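Local coordinates for nucleocapsid (Crimean-congo hemorrhagic fever virus, PDB 4AKL), which binds single- and double-stranded RNA, probably packaging the viral genome, and displays sequence-non-specific double-stranded DNA endonuclease activity, at residues A[166-171]-A[432-437]; A[328-333]-A[345-350]; A[93-96]-A[102-105]; A[196-201]-A[235-240]. One frame throughout, in Å; residues are numbered along the deposited sequence.

Contact 1: residues A[166-171]-A[432-437]; sequences VKEMLS and KLFEIQ
The F434 ring carries M169 over one face and receives the carboxylate of E168 at its edge, close to the ring plane. The first of these is a Met-aromatic contact that includes a CH-pi approach, joining helix 163-181 to helix 425-440. M169 CG lies 3.6 Å from the centroid of the F434 ring and only 9° off its normal, so the methylene rather than the sulfur sits over the centre. M169 SD approaches obliquely, 4.4 Å from the F434 centroid and 31° off the normal. The methionine is extended through chi2 and bends at chi3, which carries CE back against the root of the phenylalanine, with M169 CE 3.8 Å from F434 CB. At the ring edge, the carboxylate plane of E168 is turned 79° from the ring. A salt bridge to K438 engages the same E168 oxygen, OE2, consistent with an anchored carboxylate. Helix 450-460 adds to the surroundings: S451 touches both M169 and F434, and L455 also packs on M169. Across the backbones M169 and F434 stand nearest, their CA atoms 8.0 Å apart. The edge approach is made by E168 OE2, which lies 3.6 Å from F434 CE2.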
loop_
_atom_site.group_PDB
_atom_site.type_symbol
_atom_site.label_atom_id
_atom_site.label_comp_id
_atom_site.label_asym_id
_atom_site.label_seq_id
_atom_site.Cartn_x
_atom_site.Cartn_y
_atom_site.Cartn_z
ATOM N N VAL A 166 18.536 -10.522 8.890
ATOM C CA VAL A 166 17.081 -10.337 8.862
ATOM C C VAL A 166 16.567 -9.904 10.230
ATOM O O VAL A 166 15.764 -9.005 10.317
ATOM C CB VAL A 166 16.371 -11.624 8.374
ATOM C CG1 VAL A 166 14.850 -11.551 8.587
ATOM C CG2 VAL A 166 16.742 -11.882 6.909
ATOM N N LYS A 167 17.051 -10.557 11.282
ATOM C CA LYS A 167 16.685 -10.202 12.673
ATOM C C LYS A 167 17.093 -8.768 13.051
ATOM O O LYS A 167 16.374 -8.085 13.802
ATOM C CB LYS A 167 17.209 -11.235 13.666
ATOM C CG LYS A 167 16.349 -12.534 13.696
ATOM C CD LYS A 167 16.822 -13.543 14.719
ATOM C CE LYS A 167 15.792 -14.723 14.903
ATOM N NZ LYS A 167 16.277 -15.771 15.849
ATOM N N GLU A 168 18.223 -8.294 12.515
ATOM C CA GLU A 168 18.641 -6.886 12.723
ATOM C C GLU A 168 17.682 -5.909 12.030
ATOM O O GLU A 168 17.315 -4.884 12.623
ATOM C CB GLU A 168 20.079 -6.650 12.249
ATOM C CG GLU A 168 20.527 -5.194 12.297
ATOM C CD GLU A 168 21.865 -4.971 11.659
ATOM O OE1 GLU A 168 22.702 -5.916 11.556
ATOM O OE2 GLU A 168 22.088 -3.821 11.256
ATOM N N MET A 169 17.285 -6.228 10.782
ATOM C CA MET A 169 16.277 -5.461 10.041
ATOM C C MET A 169 14.996 -5.317 10.831
ATOM O O MET A 169 14.512 -4.217 10.985
ATOM C CB MET A 169 15.978 -6.064 8.662
ATOM C CG MET A 169 17.138 -5.876 7.694
ATOM S SD MET A 169 16.866 -6.609 6.099
ATOM C CE MET A 169 15.832 -5.341 5.362
ATOM N N LEU A 170 14.472 -6.430 11.338
ATOM C CA LEU A 170 13.287 -6.425 12.205
ATOM C C LEU A 170 13.420 -5.593 13.505
ATOM O O LEU A 170 12.450 -4.924 13.916
ATOM C CB LEU A 170 12.886 -7.854 12.554
ATOM C CG LEU A 170 12.196 -8.630 11.440
ATOM C CD1 LEU A 170 12.034 -10.109 11.885
ATOM C CD2 LEU A 170 10.809 -8.025 11.162
ATOM N N SER A 171 14.584 -5.630 14.146
ATOM C CA SER A 171 14.832 -4.792 15.339
ATOM C C SER A 171 14.701 -3.298 15.031
ATOM O O SER A 171 14.142 -2.512 15.835
ATOM C CB SER A 171 16.222 -5.066 15.911
ATOM O OG SER A 171 16.373 -6.450 16.241
ATOM N N LYS A 432 21.048 -8.079 1.258
ATOM C CA LYS A 432 22.249 -7.575 0.665
ATOM C C LYS A 432 22.046 -6.092 0.362
ATOM O O LYS A 432 22.987 -5.320 0.552
ATOM C CB LYS A 432 22.698 -8.363 -0.568
ATOM C CG LYS A 432 24.245 -8.449 -0.691
ATOM C CD LYS A 432 24.804 -9.385 0.436
ATOM C CE LYS A 432 26.048 -10.114 0.110
ATOM N NZ LYS A 432 27.314 -9.392 0.367
ATOM N N LEU A 433 20.838 -5.673 -0.043
ATOM C CA LEU A 433 20.588 -4.231 -0.254
ATOM C C LEU A 433 20.631 -3.422 1.045
ATOM O O LEU A 433 21.126 -2.279 1.056
ATOM C CB LEU A 433 19.286 -3.945 -0.942
ATOM C CG LEU A 433 19.279 -4.385 -2.388
ATOM C CD1 LEU A 433 17.847 -4.593 -2.846
ATOM C CD2 LEU A 433 20.019 -3.382 -3.300
ATOM N N PHE A 434 20.104 -3.999 2.109
ATOM C CA PHE A 434 20.162 -3.394 3.406
ATOM C C PHE A 434 21.637 -3.213 3.845
ATOM O O PHE A 434 21.998 -2.152 4.248
ATOM C CB PHE A 434 19.396 -4.248 4.438
ATOM C CG PHE A 434 19.468 -3.712 5.855
ATOM C CD1 PHE A 434 18.657 -2.651 6.257
ATOM C CD2 PHE A 434 20.314 -4.268 6.780
ATOM C CE1 PHE A 434 18.719 -2.185 7.569
ATOM C CE2 PHE A 434 20.367 -3.785 8.107
ATOM C CZ PHE A 434 19.581 -2.754 8.475
ATOM N N GLU A 435 22.450 -4.255 3.725
ATOM C CA GLU A 435 23.831 -4.218 4.157
ATOM C C GLU A 435 24.558 -3.153 3.367
ATOM O O GLU A 435 25.316 -2.359 3.918
ATOM C CB GLU A 435 24.484 -5.603 4.057
ATOM C CG GLU A 435 23.875 -6.619 5.109
ATOM C CD GLU A 435 24.254 -8.094 4.873
ATOM O OE1 GLU A 435 24.490 -8.508 3.704
ATOM O OE2 GLU A 435 24.317 -8.851 5.869
ATOM N N ILE A 436 24.286 -3.101 2.070
ATOM C CA ILE A 436 24.868 -2.071 1.215
ATOM C C ILE A 436 24.441 -0.653 1.664
ATOM O O ILE A 436 25.321 0.246 1.795
ATOM C CB ILE A 436 24.543 -2.315 -0.255
ATOM C CG1 ILE A 436 25.230 -3.575 -0.752
ATOM C CG2 ILE A 436 24.982 -1.144 -1.133
ATOM C CD1 ILE A 436 24.675 -4.049 -2.056
ATOM N N GLN A 437 23.141 -0.430 1.903
ATOM C CA GLN A 437 22.663 0.888 2.412
ATOM C C GLN A 437 23.371 1.223 3.717
ATOM O O GLN A 437 23.774 2.402 3.945
ATOM C CB GLN A 437 21.140 0.992 2.711
ATOM C CG GLN A 437 20.149 0.569 1.617
ATOM C CD GLN A 437 18.628 0.756 1.983
ATOM O OE1 GLN A 437 17.694 -0.014 1.507
ATOM N NE2 GLN A 437 18.370 1.801 2.790
#

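Contact 2: residues A[328-333]-A[345-350]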
loop_
_atom_site.group_PDB
_atom_site.type_symbol
_atom_site.label_atom_id
_atom_site.label_comp_id
_atom_site.label_asym_id
_atom_site.label_seq_id
_atom_site.Cartn_x
_atom_site.Cartn_y
_atom_site.Cartn_z
ATOM N N SER A 328 5.944 4.887 -20.398
ATOM C CA SER A 328 6.550 3.581 -20.364
ATOM C C SER A 328 8.001 3.638 -20.837
ATOM O O SER A 328 8.889 3.078 -20.221
ATOM C CB SER A 328 5.714 2.609 -21.194
ATOM O OG SER A 328 6.375 1.372 -21.392
ATOM N N GLN A 329 8.246 4.339 -21.922
ATOM C CA GLN A 329 9.602 4.422 -22.451
ATOM C C GLN A 329 10.522 5.154 -21.461
ATOM O O GLN A 329 11.653 4.707 -21.187
ATOM C CB GLN A 329 9.632 5.124 -23.783
ATOM C CG GLN A 329 10.953 4.880 -24.543
ATOM C CD GLN A 329 10.967 3.505 -25.132
ATOM O OE1 GLN A 329 9.946 3.043 -25.675
ATOM N NE2 GLN A 329 12.090 2.829 -25.029
ATOM N N PHE A 330 10.025 6.274 -20.924
ATOM C CA PHE A 330 10.760 7.074 -19.943
ATOM C C PHE A 330 11.234 6.201 -18.752
ATOM O O PHE A 330 12.389 6.249 -18.345
ATOM C CB PHE A 330 9.862 8.217 -19.439
ATOM C CG PHE A 330 10.558 9.215 -18.558
ATOM C CD1 PHE A 330 10.661 9.014 -17.217
ATOM C CD2 PHE A 330 11.065 10.401 -19.089
ATOM C CE1 PHE A 330 11.303 9.978 -16.394
ATOM C CE2 PHE A 330 11.673 11.337 -18.299
ATOM C CZ PHE A 330 11.799 11.100 -16.931
ATOM N N LEU A 331 10.302 5.415 -18.203
ATOM C CA LEU A 331 10.585 4.567 -17.073
ATOM C C LEU A 331 11.506 3.421 -17.424
ATOM O O LEU A 331 12.336 3.048 -16.615
ATOM C CB LEU A 331 9.298 4.082 -16.451
ATOM C CG LEU A 331 8.397 5.194 -15.848
ATOM C CD1 LEU A 331 6.918 4.751 -15.683
ATOM C CD2 LEU A 331 8.972 5.712 -14.491
ATOM N N PHE A 332 11.384 2.906 -18.628
ATOM C CA PHE A 332 12.215 1.821 -19.092
ATOM C C PHE A 332 13.663 2.257 -19.162
ATOM O O PHE A 332 14.517 1.551 -18.694
ATOM C CB PHE A 332 11.761 1.321 -20.474
ATOM C CG PHE A 332 12.695 0.316 -21.111
ATOM C CD1 PHE A 332 12.697 -1.008 -20.706
ATOM C CD2 PHE A 332 13.567 0.703 -22.138
ATOM C CE1 PHE A 332 13.556 -1.932 -21.277
ATOM C CE2 PHE A 332 14.435 -0.220 -22.766
ATOM C CZ PHE A 332 14.434 -1.539 -22.338
ATOM N N GLU A 333 13.907 3.422 -19.748
ATOM C CA GLU A 333 15.291 3.993 -19.853
ATOM C C GLU A 333 15.883 4.164 -18.499
ATOM O O GLU A 333 17.036 3.944 -18.326
ATOM C CB GLU A 333 15.299 5.343 -20.566
ATOM C CG GLU A 333 14.737 5.310 -21.967
ATOM C CD GLU A 333 15.556 4.462 -22.867
ATOM O OE1 GLU A 333 16.790 4.538 -22.729
ATOM O OE2 GLU A 333 14.999 3.731 -23.719
ATOM N N LYS A 345 14.697 14.110 -12.423
ATOM C CA LYS A 345 13.777 15.200 -12.204
ATOM C C LYS A 345 13.875 16.276 -13.282
ATOM O O LYS A 345 12.821 16.812 -13.736
ATOM C CB LYS A 345 13.951 15.757 -10.797
ATOM C CG LYS A 345 13.368 14.862 -9.772
ATOM C CD LYS A 345 13.722 15.256 -8.327
ATOM C CE LYS A 345 12.787 16.246 -7.785
ATOM N NZ LYS A 345 13.201 16.668 -6.407
ATOM N N LYS A 346 15.117 16.538 -13.735
ATOM C CA LYS A 346 15.390 17.531 -14.762
ATOM C C LYS A 346 14.860 17.115 -16.132
ATOM O O LYS A 346 14.504 17.982 -16.977
ATOM C CB LYS A 346 16.917 17.828 -14.853
ATOM C CG LYS A 346 17.557 18.340 -13.512
ATOM C CD LYS A 346 17.084 19.750 -13.086
ATOM C CE LYS A 346 17.363 19.998 -11.569
ATOM N NZ LYS A 346 16.795 21.310 -11.087
ATOM N N ALA A 347 14.818 15.803 -16.356
ATOM C CA ALA A 347 14.309 15.261 -17.605
ATOM C C ALA A 347 12.780 15.469 -17.693
ATOM O O ALA A 347 12.249 15.716 -18.795
ATOM C CB ALA A 347 14.647 13.789 -17.726
ATOM N N LEU A 348 12.088 15.375 -16.550
ATOM C CA LEU A 348 10.612 15.681 -16.515
ATOM C C LEU A 348 10.386 17.167 -16.845
ATOM O O LEU A 348 9.435 17.489 -17.579
ATOM C CB LEU A 348 9.977 15.326 -15.184
ATOM C CG LEU A 348 9.929 13.837 -14.820
ATOM C CD1 LEU A 348 9.452 13.639 -13.384
ATOM C CD2 LEU A 348 8.980 13.083 -15.791
ATOM N N LEU A 349 11.296 18.055 -16.368
ATOM C CA LEU A 349 11.170 19.495 -16.625
ATOM C C LEU A 349 11.579 19.914 -17.989
ATOM O O LEU A 349 11.202 21.011 -18.410
ATOM C CB LEU A 349 11.988 20.330 -15.634
ATOM C CG LEU A 349 11.582 20.237 -14.193
ATOM C CD1 LEU A 349 12.590 21.079 -13.382
ATOM C CD2 LEU A 349 10.104 20.674 -13.953
ATOM N N SER A 350 12.353 19.095 -18.697
ATOM C CA SER A 350 12.791 19.473 -20.066
ATOM C C SER A 350 12.001 18.753 -21.134
ATOM O O SER A 350 11.951 19.219 -22.267
ATOM C CB SER A 350 14.292 19.250 -20.251
ATOM O OG SER A 350 14.634 17.893 -20.042
#
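Two consecutive helices, 324-336 and 341-350, are joined by a short connection into a helix-loop-helix unit, and their mutual packing here rests on one aromatic side chain, F330, directed at A347 and L348. The contact is apolar throughout, with no hydrogen bond crossing between 328-333 and 345-350. F330 holds CG anti to its backbone N (chi1 -173°), which with CB aimed at the other helix presents the CE2-CZ-CE1 end of the ring to it. F330 CZ meets L348 CD2 at 3.6 Å, and the same ring atom is 3.9 Å from L348 CG. Beside this pair, F330 CE2 touches A347 CB at 3.9 Å. Both aliphatic partners reach the ring obliquely, and the phenylalanine and leucine side chains cross at about a right angle. A347 lies where the backbones are nearest, with the CA atoms of F330 and A347 9.2 Å apart. L348 starts out alongside the other helix rather than at it. With CG beside its backbone N (chi1 -66°), its CD2 branch reaches the end of the ring.

Around the pair, L348, a buried residue, also packs against W355 and L359 of helix 355-360 and against F363. On the first helix, L331 faces helix 385-392 through I385, M388 and F392. At the end of the second helix, S350 OG makes a hydrogen bond back to K346 O at 3.1 Å. Such a ring inserted against an Ala-Leu pair is plain apolar interhelical packing within a predominantly helical fold, here between sequential helices of a helix-loop-helix unit.

Contact 3: residues A[93-96]-A[102-105]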
loop_
_atom_site.group_PDB
_atom_site.type_symbol
_atom_site.label_atom_id
_atom_site.label_comp_id
_atom_site.label_asym_id
_atom_site.label_seq_id
_atom_site.Cartn_x
_atom_site.Cartn_y
_atom_site.Cartn_z
ATOM N N LEU A 93 -7.278 4.355 -16.609
ATOM C CA LEU A 93 -7.327 5.844 -16.664
ATOM C C LEU A 93 -8.759 6.323 -16.662
ATOM O O LEU A 93 -9.136 7.270 -15.893
ATOM C CB LEU A 93 -6.603 6.367 -17.894
ATOM C CG LEU A 93 -5.092 6.272 -17.841
ATOM C CD1 LEU A 93 -4.558 6.507 -19.230
ATOM C CD2 LEU A 93 -4.448 7.254 -16.766
ATOM N N GLU A 94 -9.591 5.691 -17.490
ATOM C CA GLU A 94 -11.020 6.109 -17.549
ATOM C C GLU A 94 -11.680 6.007 -16.171
ATOM O O GLU A 94 -12.506 6.843 -15.809
ATOM C CB GLU A 94 -11.794 5.327 -18.619
ATOM C CG GLU A 94 -13.288 5.778 -18.924
ATOM C CD GLU A 94 -13.487 7.286 -19.374
ATOM O OE1 GLU A 94 -12.511 8.047 -19.607
ATOM O OE2 GLU A 94 -14.668 7.693 -19.474
ATOM N N TRP A 95 -11.283 5.020 -15.373
ATOM C CA TRP A 95 -11.917 4.855 -14.065
ATOM C C TRP A 95 -11.910 6.178 -13.219
ATOM O O TRP A 95 -12.914 6.520 -12.605
ATOM C CB TRP A 95 -11.287 3.710 -13.315
ATOM C CG TRP A 95 -12.000 3.359 -12.022
ATOM C CD1 TRP A 95 -12.939 2.393 -11.855
ATOM C CD2 TRP A 95 -11.814 3.968 -10.733
ATOM N NE1 TRP A 95 -13.368 2.363 -10.532
ATOM C CE2 TRP A 95 -12.685 3.313 -9.822
ATOM C CE3 TRP A 95 -11.000 5.006 -10.252
ATOM C CZ2 TRP A 95 -12.769 3.668 -8.459
ATOM C CZ3 TRP A 95 -11.093 5.366 -8.876
ATOM C CH2 TRP A 95 -11.955 4.694 -8.012
ATOM N N PHE A 96 -10.788 6.902 -13.205
ATOM C CA PHE A 96 -10.684 8.181 -12.464
ATOM C C PHE A 96 -11.664 9.237 -12.967
ATOM O O PHE A 96 -12.234 9.978 -12.184
ATOM C CB PHE A 96 -9.205 8.673 -12.454
ATOM C CG PHE A 96 -8.350 7.788 -11.638
ATOM C CD1 PHE A 96 -8.317 7.934 -10.264
ATOM C CD2 PHE A 96 -7.627 6.743 -12.234
ATOM C CE1 PHE A 96 -7.544 7.079 -9.469
ATOM C CE2 PHE A 96 -6.863 5.886 -11.450
ATOM C CZ PHE A 96 -6.817 6.054 -10.077
ATOM N N THR A 102 -15.980 9.836 -5.840
ATOM C CA THR A 102 -15.699 8.943 -4.703
ATOM C C THR A 102 -14.313 9.115 -4.038
ATOM O O THR A 102 -14.121 8.673 -2.911
ATOM C CB THR A 102 -15.873 7.420 -5.077
ATOM O OG1 THR A 102 -15.612 7.238 -6.458
ATOM C CG2 THR A 102 -17.266 6.932 -4.794
ATOM N N ILE A 103 -13.363 9.740 -4.749
ATOM C CA ILE A 103 -12.012 9.940 -4.263
ATOM C C ILE A 103 -11.681 11.387 -3.926
ATOM O O ILE A 103 -10.550 11.703 -3.607
ATOM C CB ILE A 103 -11.019 9.401 -5.267
ATOM C CG1 ILE A 103 -10.878 10.301 -6.506
ATOM C CG2 ILE A 103 -11.438 7.961 -5.665
ATOM C CD1 ILE A 103 -9.625 9.993 -7.333
ATOM N N LYS A 104 -12.684 12.260 -3.970
ATOM C CA LYS A 104 -12.491 13.685 -3.773
ATOM C C LYS A 104 -11.826 14.035 -2.415
ATOM O O LYS A 104 -11.158 15.055 -2.305
ATOM C CB LYS A 104 -13.841 14.458 -3.965
ATOM C CG LYS A 104 -14.899 14.191 -2.923
ATOM C CD LYS A 104 -16.031 15.291 -2.852
ATOM C CE LYS A 104 -17.129 15.146 -3.938
ATOM N NZ LYS A 104 -18.522 15.490 -3.394
ATOM N N SER A 105 -12.001 13.177 -1.401
ATOM C CA SER A 105 -11.486 13.482 -0.052
ATOM C C SER A 105 -9.954 13.668 -0.017
ATOM O O SER A 105 -9.434 14.507 0.746
ATOM C CB SER A 105 -11.973 12.444 1.006
ATOM O OG SER A 105 -11.444 11.157 0.790
#
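I103 meets both W95 and F96 by separate branches, each at the edge of a ring, in the turn of a helix-loop-helix element: helix 86-98 ends, the chain turns through a short connection, and I103 takes the N-cap position of helix 104-107. I103 CG2 is 4.1 Å from W95 CH2, near the indole plane. The other arm, CD1, lies near the plane of the phenyl ring. The isoleucine can address both because chi1 of 74° puts CG1 between its backbone N and carbonyl carbon, leaving CG2 to diverge toward the indole while chi2 of 164° extends CD1 toward F96.

The two rings also brace each other within helix 86-98: W95 CE3 stands 3.9 Å above the F96 plane, over its centre, so an indole edge meets a phenyl face. Further out, D136 accepts a hydrogen bond from W95 NE1, which pins the pyrrole end of the indole, and W133 of the same helix 120-136 meets the W95 ring edge-to-face. Helix 306-316 closes on this cluster through F308, Y311 and Y315 around F96, with Y312 against I103; A129 of helix 120-136 also touches the isoleucine. The shorter of the two I103 contacts is I103 CD1 to F96 CD1, at 3.8 Å.

Contact 4: residues A[196-201]-A[235-240]; sequences EHVEWC and LAKLAE
L235, at the start of 235-240, meets C201 through both backbone and side chain: C201 SG lies 3.7 Å from L235 N and 4.1 Å from L235 CG. The thiol points to the opposite helix because chi1 of -70° places it beside its own backbone N, on a CB already directed there. K237 comes next and contributes its aliphatic portion, K237 CG lying 3.7 Å from V198 CG2. The lysine chain bends at chi2 (67°), and this exposed residue borders a contact whose other participants are buried. L238 then inserts one methyl group, CD2, against the valine: it stands 3.2 Å from V198 O and as near to V198 CG1. The carbon-carbon approach is shorter than normal van der Waals contact, so its exact value is doubtful, although the two side chains clearly pack.

The axes of the two segments approach to 8.8 Å with a crossing angle of -81°, nearly perpendicular, which limits the interface to a compact patch. In the helical stalk that projects from the globular head of nairovirus nucleocapsids, helix 230-242 lies between helix 195-204 and the long helices 245-263 and 270-292: L235 also touches V246, A250 and A287, while L238 packs on V246.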
loop_
_atom_site.group_PDB
_atom_site.type_symbol
_atom_site.label_atom_id
_atom_site.label_comp_id
_atom_site.label_asym_id
_atom_site.label_seq_id
_atom_site.Cartn_x
_atom_site.Cartn_y
_atom_site.Cartn_z
ATOM N N GLU A 196 -17.487 -5.789 31.867
ATOM C CA GLU A 196 -18.964 -5.776 32.071
ATOM C C GLU A 196 -19.733 -4.751 31.195
ATOM O O GLU A 196 -20.907 -4.990 30.859
ATOM C CB GLU A 196 -19.285 -5.569 33.571
ATOM C CG GLU A 196 -18.922 -6.827 34.421
ATOM C CD GLU A 196 -18.462 -6.527 35.856
ATOM O OE1 GLU A 196 -19.251 -5.965 36.667
ATOM O OE2 GLU A 196 -17.294 -6.884 36.168
ATOM N N HIS A 197 -19.070 -3.633 30.835
ATOM C CA HIS A 197 -19.683 -2.568 30.004
ATOM C C HIS A 197 -19.675 -2.979 28.542
ATOM O O HIS A 197 -20.649 -2.771 27.816
ATOM C CB HIS A 197 -18.987 -1.214 30.212
ATOM C CG HIS A 197 -19.075 -0.711 31.621
ATOM N ND1 HIS A 197 -18.290 0.319 32.096
ATOM C CD2 HIS A 197 -19.840 -1.116 32.669
ATOM C CE1 HIS A 197 -18.584 0.538 33.370
ATOM N NE2 HIS A 197 -19.517 -0.320 33.741
ATOM N N VAL A 198 -18.570 -3.571 28.127
ATOM C CA VAL A 198 -18.461 -4.186 26.812
ATOM C C VAL A 198 -19.600 -5.218 26.624
ATOM O O VAL A 198 -20.246 -5.266 25.588
ATOM C CB VAL A 198 -17.076 -4.870 26.637
ATOM C CG1 VAL A 198 -16.990 -5.610 25.312
ATOM C CG2 VAL A 198 -15.951 -3.846 26.759
ATOM N N GLU A 199 -19.843 -6.025 27.647
ATOM C CA GLU A 199 -20.858 -7.075 27.578
ATOM C C GLU A 199 -22.294 -6.478 27.530
ATOM O O GLU A 199 -23.198 -7.075 26.928
ATOM C CB GLU A 199 -20.625 -8.073 28.739
ATOM C CG GLU A 199 -21.569 -9.274 28.842
ATOM C CD GLU A 199 -21.647 -10.132 27.590
ATOM O OE1 GLU A 199 -20.583 -10.560 27.058
ATOM O OE2 GLU A 199 -22.788 -10.390 27.140
ATOM N N TRP A 200 -22.491 -5.304 28.139
ATOM C CA TRP A 200 -23.771 -4.585 28.058
ATOM C C TRP A 200 -24.025 -4.124 26.635
ATOM O O TRP A 200 -25.162 -4.202 26.140
ATOM C CB TRP A 200 -23.773 -3.353 28.980
ATOM C CG TRP A 200 -25.074 -2.559 29.012
ATOM C CD1 TRP A 200 -26.081 -2.674 29.930
ATOM C CD2 TRP A 200 -25.494 -1.523 28.091
ATOM N NE1 TRP A 200 -27.086 -1.791 29.638
ATOM C CE2 TRP A 200 -26.759 -1.076 28.518
ATOM C CE3 TRP A 200 -24.924 -0.942 26.954
ATOM C CZ2 TRP A 200 -27.473 -0.069 27.854
ATOM C CZ3 TRP A 200 -25.649 0.072 26.279
ATOM C CH2 TRP A 200 -26.912 0.482 26.743
ATOM N N CYS A 201 -22.962 -3.628 25.988
ATOM C CA CYS A 201 -23.045 -3.178 24.607
ATOM C C CYS A 201 -23.393 -4.329 23.673
ATOM O O CYS A 201 -24.243 -4.169 22.786
ATOM C CB CYS A 201 -21.732 -2.505 24.161
ATOM S SG CYS A 201 -21.436 -0.903 24.936
ATOM N N LEU A 235 -18.555 0.522 23.024
ATOM C CA LEU A 235 -18.774 0.069 21.636
ATOM C C LEU A 235 -17.487 -0.023 20.823
ATOM O O LEU A 235 -17.307 -0.973 20.054
ATOM C CB LEU A 235 -19.767 0.982 20.901
ATOM C CG LEU A 235 -21.221 0.594 21.126
ATOM C CD1 LEU A 235 -22.188 1.769 20.791
ATOM C CD2 LEU A 235 -21.536 -0.653 20.311
ATOM N N ALA A 236 -16.611 0.967 20.982
ATOM C CA ALA A 236 -15.304 0.952 20.297
ATOM C C ALA A 236 -14.515 -0.298 20.718
ATOM O O ALA A 236 -13.972 -1.026 19.868
ATOM C CB ALA A 236 -14.507 2.233 20.596
ATOM N N LYS A 237 -14.471 -0.543 22.028
ATOM C CA LYS A 237 -13.812 -1.742 22.588
ATOM C C LYS A 237 -14.479 -3.026 22.068
ATOM O O LYS A 237 -13.786 -4.006 21.760
ATOM C CB LYS A 237 -13.804 -1.700 24.127
ATOM C CG LYS A 237 -12.964 -2.786 24.843
ATOM C CD LYS A 237 -11.452 -2.652 24.626
ATOM C CE LYS A 237 -10.661 -3.316 25.775
ATOM N NZ LYS A 237 -11.226 -4.645 26.145
ATOM N N LEU A 238 -15.806 -3.009 21.950
ATOM C CA LEU A 238 -16.559 -4.147 21.401
ATOM C C LEU A 238 -16.184 -4.394 19.936
ATOM O O LEU A 238 -15.980 -5.547 19.537
ATOM C CB LEU A 238 -18.076 -3.918 21.531
ATOM C CG LEU A 238 -19.051 -5.115 21.504
ATOM C CD1 LEU A 238 -18.884 -5.993 20.294
ATOM C CD2 LEU A 238 -18.918 -5.979 22.784
ATOM N N ALA A 239 -16.080 -3.314 19.151
ATOM C CA ALA A 239 -15.728 -3.402 17.729
ATOM C C ALA A 239 -14.397 -4.109 17.453
ATOM O O ALA A 239 -14.268 -4.798 16.439
ATOM C CB ALA A 239 -15.692 -2.027 17.124
ATOM N N GLU A 240 -13.414 -3.926 18.339
ATOM C CA GLU A 240 -12.094 -4.577 18.192
ATOM C C GLU A 240 -12.208 -6.103 18.150
ATOM O O GLU A 240 -11.470 -6.756 17.413
ATOM C CB GLU A 240 -11.135 -4.160 19.324
ATOM C CG GLU A 240 -10.682 -2.688 19.251
ATOM C CD GLU A 240 -9.955 -2.214 20.513
ATOM O OE1 GLU A 240 -10.473 -2.437 21.624
ATOM O OE2 GLU A 240 -8.877 -1.603 20.397
#

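From the N terminus, contact 3 comes first and closes a short local turn between helices 86-98 and 104-107. Contact 1 then opens on helix 163-181 and does not close until helix 425-440, spanning about 260 residues. Within that span lie contact 4, pairing 196-201 with 235-240 in the stalk, and later contact 2, pairing 328-333 with 345-350; these two follow in series and no contact crosses another. Between them the chain runs past the DEVD motif, D266-D269, in the link from helix 245-263 to helix 270-292. Contacts 2 and 4 lie on opposite sides of the chain's centre, their centres 54 Å apart. Contact 1 thus joins chain regions before and after the stalk.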